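Local coordinates for protein phosphonate monoester hydrolase (Ruegeria pomeroyi, PDB 4UPK) that is a member of the sulfatase family in the alkaline phosphatase clan, a hydrolase with four chains in its assembly, at residues S77-C82 / M96-V101; F38-Q43 / A87-G92; A366-P371 / S433-S438. All blocks are in the same frame, centred on the assembly; numbering follows the deposited sequence.

Contact 1 (S77-C82 / M96-V101); sequences SVTNPC and MNHRSV
Thr79 and His98 are turned toward each other by their first torsions. In Thr79, OG1 lies anti to the backbone N (chi1 -169°), which leaves the methyl CG2 to face the histidine; in His98 a chi1 of 68° folds the imidazole back beside its own main chain. The methyl arrives at the ring's edge, close to the ring plane, with CG2 4.2 Å from NE2. This is a loose van der Waals touch, and a bridging water carries the polar link between the segments: it donates to Thr79 OG1 at 3.0 Å and to Val101 O at 2.7 Å. Threonine suits the place because it offers both a methyl and a hydroxyl, the latter also bonded to Glu434 O.

Cys82 opens the C-x-P-S-R signature of the sulfatase family and is modelled as an ordinary cysteine; the 77-82 loop leads straight into that motif. A cis peptide joins Asn80 to Pro81, the N-cap of the next helix. Ser77 OG is hydrogen-bonded to Thr79 O at 2.7 Å, and also to Asp347 O and Ser85 OG, while Asn80 ND2 bonds Ala367 O.

The imidazole is fixed at two corners. Ser100 N donates to His98 ND1 over 3.1 Å, almost exactly in the ring plane, and NE2 pairs with Ser88 OG on helix 82-91. Ser100 can reach back in this way because the chain leaves helix 95-98 at Arg99, with positive phi, and Ser100 then centres an inverse gamma turn. Arg99 NE reaches Asp518 O of the second subunit.

Contact 2 (F38-Q43 / A87-G92); sequences FIIIDQ and ASILTG
The Phe38 ring meets helix 82-91 through Ile89 at its edge: the methyl CG2 lies near the ring plane, 3.7 Å from CZ. Leu90 reaches the same ring obliquely, its CD2 4.4 Å from CE2, and His236 on the adjacent strand stacks with it. Phenylalanine is well placed here, since its long flat side chain spans much of the gap between strand and helix. With CG anti to the backbone N (chi1 -169°), the ring is carried out from the sheet toward the helix.

Ile89 CG2 is the hub of the contact. Besides the ring it touches Ile40 CD1 at 3.8 Å, and the two isoleucine side chains run past one another in opposite senses. Ile40 and Phe38 project from the same side of the strand, as alternate residues do, so one branched side chain on the helix can rest against both. Leu90 contributes by its far end, which bends nearer than its CB direction suggests.

Strand 35-41 runs parallel to both of its neighbours, 234-239 and 340-346, in the large mixed sheet of this alpha/beta fold of the alkaline phosphatase clan. The short helix segment runs nearly antiparallel to it, at 170°, with axes 12.4 Å apart, a spacing bridged between the segments by apolar side chains.

The helix finishes just past the contact. Ala87 O accepts from Thr91 N at 3.0 Å and from Thr91 OG1 at 2.6 Å, the two donors coming from opposite faces of the carbonyl plane. Gly92, with a positive phi that glycine tolerates easily, donates its N to Ser88 O at 2.8 Å. Beyond the strand's C-terminal end, Asp42 OD2 forms a salt bridge with Arg86 NH2, a polar tie beside the hydrocarbon layer.

Contact 3 (A366-P371 / S433-S438); sequences AAYHTP and SELDIS
Tyr368 lies across residues 433 to 435 of strand 431-436 and makes all the side-chain contacts from its own segment. Its chi1 of -54° sets CG anti to the carbonyl carbon, and the ring extends toward the strand. At the near end of the ring, CD2 stands 3.7 Å from Ser433 OG and 3.8 Å from Ser433 CB, so a small side chain fits where the aromatic comes close. Glu434 O approaches the ring edge near its plane, 4.4 Å from CE2. At the far end, the phenol oxygen OH sits against Leu435, 3.7 Å from CD1, the two side chains crossing at about a right angle. Ser433 and Leu435 both point toward the tyrosine because they alternate along the strand; Glu434 between them points away and uses OE2 to accept from Met96 N at the start of helix 95-98.

The polar ends of this first shell are bound outside it. Tyr368 OH gives its hydrogen to Thr362 O, which holds the tip of the side chain. Ser433 OG bonds both Ser77 O and Arg463 NH1, as a buried hydroxyl with a donor and an acceptor role can.

The strand ends in an Asx turn. Asp436 OD1 accepts Ser438 N at 3.0 Å from its anti side, 29° out of the carboxylate plane, and Ser438 OG at 2.7 Å through the syn lone pair. A salt bridge from Arg102 NE to the same oxygen would stabilise its negative charge.

Within this chain, strand 431-436 is an outermost strand of the four-stranded antiparallel sheet, paired with 458-463. Tyr368, from the loop between strands 340-346 and 372-375, joins the large mixed sheet's side of the fold to this smaller sheet, with Ile461 and Arg463 also touching its side chain.

All three contacts are buried; none is a surface patch. Contact 2 is the purely hydrocarbon one, a helix laid on a central strand, whereas contacts 1 and 3 join loops to a helix end or an edge strand and lean on polar partners. Contact 2 uses helix 82-91 and contact 1 the next helix, 95-98; they meet around Ser88. Contacts 1 and 3 sit with centres about 9 Å apart, joined by the backbone bond from Glu434 N to Val78 O, which ties loop 77-82, the continuation of strand 70-76 of the mixed sheet, to strand 431-436 of the smaller sheet. Contacts 2 and 3 do not touch, their nearest atoms being about 6 Å apart.

Contact 1 (S77-C82 / M96-V101)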
loop_
_atom_site.group_PDB
_atom_site.type_symbol
_atom_site.label_atom_id
_atom_site.label_comp_id
_atom_site.label_asym_id
_atom_site.label_seq_id
_atom_site.Cartn_x
_atom_site.Cartn_y
_atom_site.Cartn_z
ATOM N N SER A 77 -17.764 29.164 4.463
ATOM C CA SER A 77 -16.587 28.319 4.268
ATOM C C SER A 77 -16.119 27.900 5.695
ATOM O O SER A 77 -16.169 28.734 6.600
ATOM C CB SER A 77 -15.490 29.112 3.562
ATOM O OG SER A 77 -14.349 28.292 3.398
ATOM N N VAL A 78 -15.727 26.628 5.913
ATOM C CA VAL A 78 -15.280 26.161 7.233
ATOM C C VAL A 78 -13.800 26.436 7.462
ATOM O O VAL A 78 -13.287 26.239 8.568
ATOM C CB VAL A 78 -15.667 24.692 7.575
ATOM C CG1 VAL A 78 -17.139 24.431 7.312
ATOM C CG2 VAL A 78 -14.784 23.682 6.834
ATOM N N THR A 79 -13.100 26.876 6.417
ATOM C CA THR A 79 -11.682 27.194 6.537
ATOM C C THR A 79 -11.195 28.087 5.441
ATOM O O THR A 79 -11.899 28.290 4.467
ATOM C CB THR A 79 -10.791 25.965 6.829
ATOM O OG1 THR A 79 -9.482 26.407 7.189
ATOM C CG2 THR A 79 -10.735 25.001 5.685
ATOM N N ASN A 80 -9.974 28.595 5.602
ATOM C CA ASN A 80 -9.315 29.473 4.657
ATOM C C ASN A 80 -7.773 29.332 4.758
ATOM O O ASN A 80 -7.252 28.914 5.817
ATOM C CB ASN A 80 -9.743 30.920 4.918
ATOM C CG ASN A 80 -10.732 31.436 3.923
ATOM O OD1 ASN A 80 -10.537 31.308 2.723
ATOM N ND2 ASN A 80 -11.766 32.103 4.393
ATOM N N PRO A 81 -7.029 29.648 3.667
ATOM C CA PRO A 81 -7.486 30.130 2.350
ATOM C C PRO A 81 -7.883 29.027 1.368
ATOM O O PRO A 81 -8.425 28.011 1.781
ATOM C CB PRO A 81 -6.353 31.061 1.898
ATOM C CG PRO A 81 -5.133 30.663 2.729
ATOM C CD PRO A 81 -5.563 29.574 3.699
ATOM N N CYS A 82 -7.680 29.271 0.062
ATOM C CA CYS A 82 -8.025 28.406 -1.067
ATOM C C CYS A 82 -7.760 26.921 -0.865
ATOM O O CYS A 82 -8.698 26.138 -1.008
ATOM C CB CYS A 82 -7.394 28.931 -2.351
ATOM S SG CYS A 82 -6.062 30.118 -2.061
ATOM N N MET A 96 -9.626 20.776 11.056
ATOM C CA MET A 96 -9.121 20.100 12.271
ATOM C C MET A 96 -9.015 18.593 12.057
ATOM O O MET A 96 -8.243 17.926 12.724
ATOM C CB MET A 96 -9.922 20.461 13.555
ATOM C CG MET A 96 -11.406 20.127 13.523
ATOM S SD MET A 96 -12.257 20.783 14.981
ATOM C CE MET A 96 -13.925 20.330 14.590
ATOM N N ASN A 97 -9.764 18.079 11.087
ATOM C CA ASN A 97 -9.770 16.677 10.722
ATOM C C ASN A 97 -8.922 16.367 9.477
ATOM O O ASN A 97 -8.072 15.455 9.531
ATOM C CB ASN A 97 -11.211 16.173 10.597
ATOM C CG ASN A 97 -11.886 16.097 11.946
ATOM O OD1 ASN A 97 -11.242 15.903 12.975
ATOM N ND2 ASN A 97 -13.187 16.264 11.985
ATOM N N HIS A 98 -9.121 17.131 8.374
ATOM C CA HIS A 98 -8.364 16.849 7.140
ATOM C C HIS A 98 -6.866 17.224 7.237
ATOM O O HIS A 98 -6.013 16.606 6.594
ATOM C CB HIS A 98 -9.075 17.380 5.882
ATOM C CG HIS A 98 -9.160 18.869 5.726
ATOM N ND1 HIS A 98 -8.035 19.654 5.704
ATOM C CD2 HIS A 98 -10.232 19.637 5.420
ATOM C CE1 HIS A 98 -8.448 20.881 5.417
ATOM N NE2 HIS A 98 -9.765 20.920 5.244
ATOM N N ARG A 99 -6.581 18.228 8.082
ATOM C CA ARG A 99 -5.258 18.741 8.460
ATOM C C ARG A 99 -4.401 19.420 7.378
ATOM O O ARG A 99 -3.242 19.737 7.618
ATOM C CB ARG A 99 -4.490 17.767 9.406
ATOM C CG ARG A 99 -5.185 17.539 10.777
ATOM C CD ARG A 99 -5.233 18.768 11.712
ATOM N NE ARG A 99 -3.890 19.153 12.156
ATOM C CZ ARG A 99 -3.516 20.386 12.449
ATOM N NH1 ARG A 99 -4.385 21.382 12.389
ATOM N NH2 ARG A 99 -2.282 20.629 12.852
ATOM N N SER A 100 -4.990 19.736 6.237
ATOM C CA SER A 100 -4.334 20.508 5.191
ATOM C C SER A 100 -4.749 21.937 5.614
ATOM O O SER A 100 -5.726 22.487 5.118
ATOM C CB SER A 100 -4.919 20.138 3.826
ATOM O OG SER A 100 -4.108 20.590 2.757
ATOM N N VAL A 101 -4.058 22.472 6.639
ATOM C CA VAL A 101 -4.403 23.717 7.349
ATOM C C VAL A 101 -3.938 25.041 6.761
ATOM O O VAL A 101 -4.431 26.095 7.175
ATOM C CB VAL A 101 -4.192 23.604 8.887
ATOM C CG1 VAL A 101 -5.087 22.516 9.463
ATOM C CG2 VAL A 101 -2.719 23.348 9.235
HETATM O O HOH W 1 -6.808 25.789 8.339
#

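Contact 2 (F38-Q43 / A87-G92)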
loop_
_atom_site.group_PDB
_atom_site.type_symbol
_atom_site.label_atom_id
_atom_site.label_comp_id
_atom_site.label_asym_id
_atom_site.label_seq_id
_atom_site.Cartn_x
_atom_site.Cartn_y
_atom_site.Cartn_z
ATOM N N PHE A 38 -20.826 20.395 -10.817
ATOM C CA PHE A 38 -20.302 21.082 -9.652
ATOM C C PHE A 38 -19.418 22.255 -10.076
ATOM O O PHE A 38 -18.279 22.055 -10.527
ATOM C CB PHE A 38 -19.554 20.074 -8.757
ATOM C CG PHE A 38 -19.144 20.527 -7.374
ATOM C CD1 PHE A 38 -19.603 21.736 -6.848
ATOM C CD2 PHE A 38 -18.342 19.721 -6.576
ATOM C CE1 PHE A 38 -19.228 22.149 -5.569
ATOM C CE2 PHE A 38 -17.964 20.137 -5.301
ATOM C CZ PHE A 38 -18.427 21.339 -4.800
ATOM N N ILE A 39 -19.974 23.494 -9.962
ATOM C CA ILE A 39 -19.238 24.718 -10.301
ATOM C C ILE A 39 -18.833 25.427 -9.018
ATOM O O ILE A 39 -19.680 25.655 -8.147
ATOM C CB ILE A 39 -19.963 25.717 -11.281
ATOM C CG1 ILE A 39 -20.448 25.032 -12.558
ATOM C CG2 ILE A 39 -19.054 26.965 -11.616
ATOM C CD1 ILE A 39 -21.352 25.946 -13.433
ATOM N N ILE A 40 -17.540 25.817 -8.950
ATOM C CA ILE A 40 -16.949 26.578 -7.864
ATOM C C ILE A 40 -16.276 27.818 -8.456
ATOM O O ILE A 40 -15.339 27.707 -9.263
ATOM C CB ILE A 40 -15.979 25.743 -6.941
ATOM C CG1 ILE A 40 -16.705 24.542 -6.291
ATOM C CG2 ILE A 40 -15.311 26.653 -5.869
ATOM C CD1 ILE A 40 -15.832 23.623 -5.475
ATOM N N ILE A 41 -16.779 28.995 -8.058
ATOM C CA ILE A 41 -16.239 30.289 -8.458
ATOM C C ILE A 41 -15.284 30.654 -7.308
ATOM O O ILE A 41 -15.667 30.542 -6.153
ATOM C CB ILE A 41 -17.366 31.364 -8.663
ATOM C CG1 ILE A 41 -18.379 30.940 -9.743
ATOM C CG2 ILE A 41 -16.781 32.753 -9.005
ATOM C CD1 ILE A 41 -19.739 31.716 -9.684
ATOM N N ASP A 42 -14.040 31.027 -7.615
ATOM C CA ASP A 42 -13.088 31.423 -6.591
ATOM C C ASP A 42 -13.339 32.912 -6.227
ATOM O O ASP A 42 -13.514 33.765 -7.124
ATOM C CB ASP A 42 -11.646 31.236 -7.098
ATOM C CG ASP A 42 -10.615 30.836 -6.059
ATOM O OD1 ASP A 42 -10.315 31.660 -5.175
ATOM O OD2 ASP A 42 -10.058 29.715 -6.168
ATOM N N GLN A 43 -13.402 33.193 -4.903
ATOM C CA GLN A 43 -13.480 34.516 -4.270
ATOM C C GLN A 43 -14.738 35.360 -4.453
ATOM O O GLN A 43 -14.694 36.533 -4.103
ATOM C CB GLN A 43 -12.192 35.323 -4.553
ATOM C CG GLN A 43 -11.461 35.795 -3.314
ATOM C CD GLN A 43 -9.958 35.868 -3.479
ATOM O OE1 GLN A 43 -9.373 36.940 -3.607
ATOM N NE2 GLN A 43 -9.286 34.731 -3.450
ATOM N N ALA A 87 -9.784 21.752 0.305
ATOM C CA ALA A 87 -9.642 20.460 0.988
ATOM C C ALA A 87 -10.915 20.091 1.815
ATOM O O ALA A 87 -11.385 18.967 1.760
ATOM C CB ALA A 87 -8.381 20.444 1.832
ATOM N N SER A 88 -11.533 21.069 2.451
ATOM C CA SER A 88 -12.773 20.906 3.225
ATOM C C SER A 88 -13.989 20.619 2.364
ATOM O O SER A 88 -14.795 19.775 2.726
ATOM C CB SER A 88 -13.028 22.160 4.065
ATOM O OG SER A 88 -12.268 22.162 5.260
ATOM N N ILE A 89 -14.149 21.347 1.255
ATOM C CA ILE A 89 -15.242 21.192 0.285
ATOM C C ILE A 89 -15.177 19.818 -0.391
ATOM O O ILE A 89 -16.201 19.117 -0.491
ATOM C CB ILE A 89 -15.223 22.374 -0.734
ATOM C CG1 ILE A 89 -15.705 23.666 -0.042
ATOM C CG2 ILE A 89 -16.050 22.080 -2.012
ATOM C CD1 ILE A 89 -15.383 25.065 -0.795
ATOM N N LEU A 90 -13.965 19.444 -0.854
ATOM C CA LEU A 90 -13.760 18.184 -1.553
ATOM C C LEU A 90 -13.702 16.945 -0.673
ATOM O O LEU A 90 -13.922 15.852 -1.191
ATOM C CB LEU A 90 -12.560 18.252 -2.508
ATOM C CG LEU A 90 -12.587 19.324 -3.609
ATOM C CD1 LEU A 90 -11.241 19.432 -4.297
ATOM C CD2 LEU A 90 -13.725 19.112 -4.595
ATOM N N THR A 91 -13.423 17.092 0.638
ATOM C CA THR A 91 -13.375 15.951 1.587
ATOM C C THR A 91 -14.589 15.891 2.514
ATOM O O THR A 91 -14.836 14.837 3.096
ATOM C CB THR A 91 -12.089 15.924 2.444
ATOM O OG1 THR A 91 -12.071 17.046 3.333
ATOM C CG2 THR A 91 -10.804 15.830 1.617
ATOM N N GLY A 92 -15.312 17.003 2.672
ATOM C CA GLY A 92 -16.466 17.053 3.569
ATOM C C GLY A 92 -16.094 17.078 5.045
ATOM O O GLY A 92 -16.952 16.853 5.908
#

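Contact 3 (A366-P371 / S433-S438)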
loop_
_atom_site.group_PDB
_atom_site.type_symbol
_atom_site.label_atom_id
_atom_site.label_comp_id
_atom_site.label_asym_id
_atom_site.label_seq_id
_atom_site.Cartn_x
_atom_site.Cartn_y
_atom_site.Cartn_z
ATOM N N ALA A 366 -17.234 38.382 5.699
ATOM C CA ALA A 366 -17.026 38.617 4.264
ATOM C C ALA A 366 -15.967 37.674 3.643
ATOM O O ALA A 366 -16.069 37.341 2.467
ATOM C CB ALA A 366 -16.694 40.087 3.999
ATOM N N ALA A 367 -15.016 37.182 4.464
ATOM C CA ALA A 367 -13.972 36.240 4.033
ATOM C C ALA A 367 -14.487 34.780 3.905
ATOM O O ALA A 367 -13.809 33.965 3.278
ATOM C CB ALA A 367 -12.795 36.298 5.000
ATOM N N TYR A 368 -15.675 34.460 4.491
ATOM C CA TYR A 368 -16.249 33.106 4.571
ATOM C C TYR A 368 -17.626 32.969 3.985
ATOM O O TYR A 368 -17.919 31.908 3.450
ATOM C CB TYR A 368 -16.274 32.570 6.036
ATOM C CG TYR A 368 -14.928 32.607 6.714
ATOM C CD1 TYR A 368 -14.486 33.755 7.361
ATOM C CD2 TYR A 368 -14.103 31.480 6.745
ATOM C CE1 TYR A 368 -13.228 33.814 7.956
ATOM C CE2 TYR A 368 -12.847 31.523 7.353
ATOM C CZ TYR A 368 -12.410 32.700 7.947
ATOM O OH TYR A 368 -11.177 32.795 8.549
ATOM N N HIS A 369 -18.491 33.990 4.141
ATOM C CA HIS A 369 -19.863 33.997 3.616
ATOM C C HIS A 369 -19.842 33.849 2.068
ATOM O O HIS A 369 -19.293 34.690 1.345
ATOM C CB HIS A 369 -20.629 35.259 4.062
ATOM C CG HIS A 369 -22.120 35.129 3.973
ATOM N ND1 HIS A 369 -22.952 36.215 4.184
ATOM C CD2 HIS A 369 -22.885 34.044 3.711
ATOM C CE1 HIS A 369 -24.185 35.756 4.054
ATOM N NE2 HIS A 369 -24.194 34.456 3.763
ATOM N N THR A 370 -20.353 32.718 1.588
ATOM C CA THR A 370 -20.321 32.372 0.163
ATOM C C THR A 370 -21.686 32.024 -0.407
ATOM O O THR A 370 -22.523 31.477 0.310
ATOM C CB THR A 370 -19.287 31.273 -0.107
ATOM O OG1 THR A 370 -19.391 30.256 0.890
ATOM C CG2 THR A 370 -17.897 31.799 -0.104
ATOM N N PRO A 371 -21.933 32.341 -1.702
ATOM C CA PRO A 371 -23.219 31.969 -2.292
ATOM C C PRO A 371 -23.301 30.455 -2.518
ATOM O O PRO A 371 -22.278 29.793 -2.682
ATOM C CB PRO A 371 -23.244 32.746 -3.611
ATOM C CG PRO A 371 -21.793 32.899 -3.990
ATOM C CD PRO A 371 -21.048 33.009 -2.687
ATOM N N SER A 433 -15.805 27.954 11.587
ATOM C CA SER A 433 -14.695 28.162 10.651
ATOM C C SER A 433 -13.353 28.126 11.370
ATOM O O SER A 433 -13.286 28.400 12.553
ATOM C CB SER A 433 -14.846 29.479 9.881
ATOM O OG SER A 433 -16.076 29.503 9.182
ATOM N N GLU A 434 -12.295 27.784 10.650
ATOM C CA GLU A 434 -10.936 27.710 11.169
ATOM C C GLU A 434 -9.944 28.428 10.246
ATOM O O GLU A 434 -10.162 28.540 9.034
ATOM C CB GLU A 434 -10.488 26.248 11.338
ATOM C CG GLU A 434 -11.193 25.486 12.440
ATOM C CD GLU A 434 -10.700 24.060 12.564
ATOM O OE1 GLU A 434 -9.648 23.846 13.206
ATOM O OE2 GLU A 434 -11.277 23.181 11.891
ATOM N N LEU A 435 -8.829 28.880 10.824
ATOM C CA LEU A 435 -7.754 29.531 10.076
ATOM C C LEU A 435 -6.456 29.160 10.750
ATOM O O LEU A 435 -6.462 28.757 11.907
ATOM C CB LEU A 435 -7.965 31.076 10.065
ATOM C CG LEU A 435 -7.139 31.915 9.075
ATOM C CD1 LEU A 435 -7.679 31.801 7.653
ATOM C CD2 LEU A 435 -7.141 33.389 9.487
ATOM N N ASP A 436 -5.357 29.201 10.004
ATOM C CA ASP A 436 -4.045 28.933 10.564
ATOM C C ASP A 436 -3.168 30.103 10.174
ATOM O O ASP A 436 -2.993 30.372 8.974
ATOM C CB ASP A 436 -3.445 27.580 10.118
ATOM C CG ASP A 436 -2.240 27.196 10.964
ATOM O OD1 ASP A 436 -1.198 27.865 10.849
ATOM O OD2 ASP A 436 -2.376 26.304 11.818
ATOM N N ILE A 437 -2.676 30.837 11.205
ATOM C CA ILE A 437 -1.842 32.032 11.077
ATOM C C ILE A 437 -0.343 31.768 11.321
ATOM O O ILE A 437 0.394 32.678 11.700
ATOM C CB ILE A 437 -2.429 33.287 11.810
ATOM C CG1 ILE A 437 -2.567 33.079 13.325
ATOM C CG2 ILE A 437 -3.744 33.731 11.157
ATOM C CD1 ILE A 437 -2.759 34.286 14.092
ATOM N N SER A 438 0.104 30.519 11.070
ATOM C CA SER A 438 1.506 30.099 11.171
ATOM C C SER A 438 1.963 29.475 9.831
ATOM O O SER A 438 1.128 29.092 9.017
ATOM C CB SER A 438 1.706 29.116 12.323
ATOM O OG SER A 438 1.243 27.814 11.999
#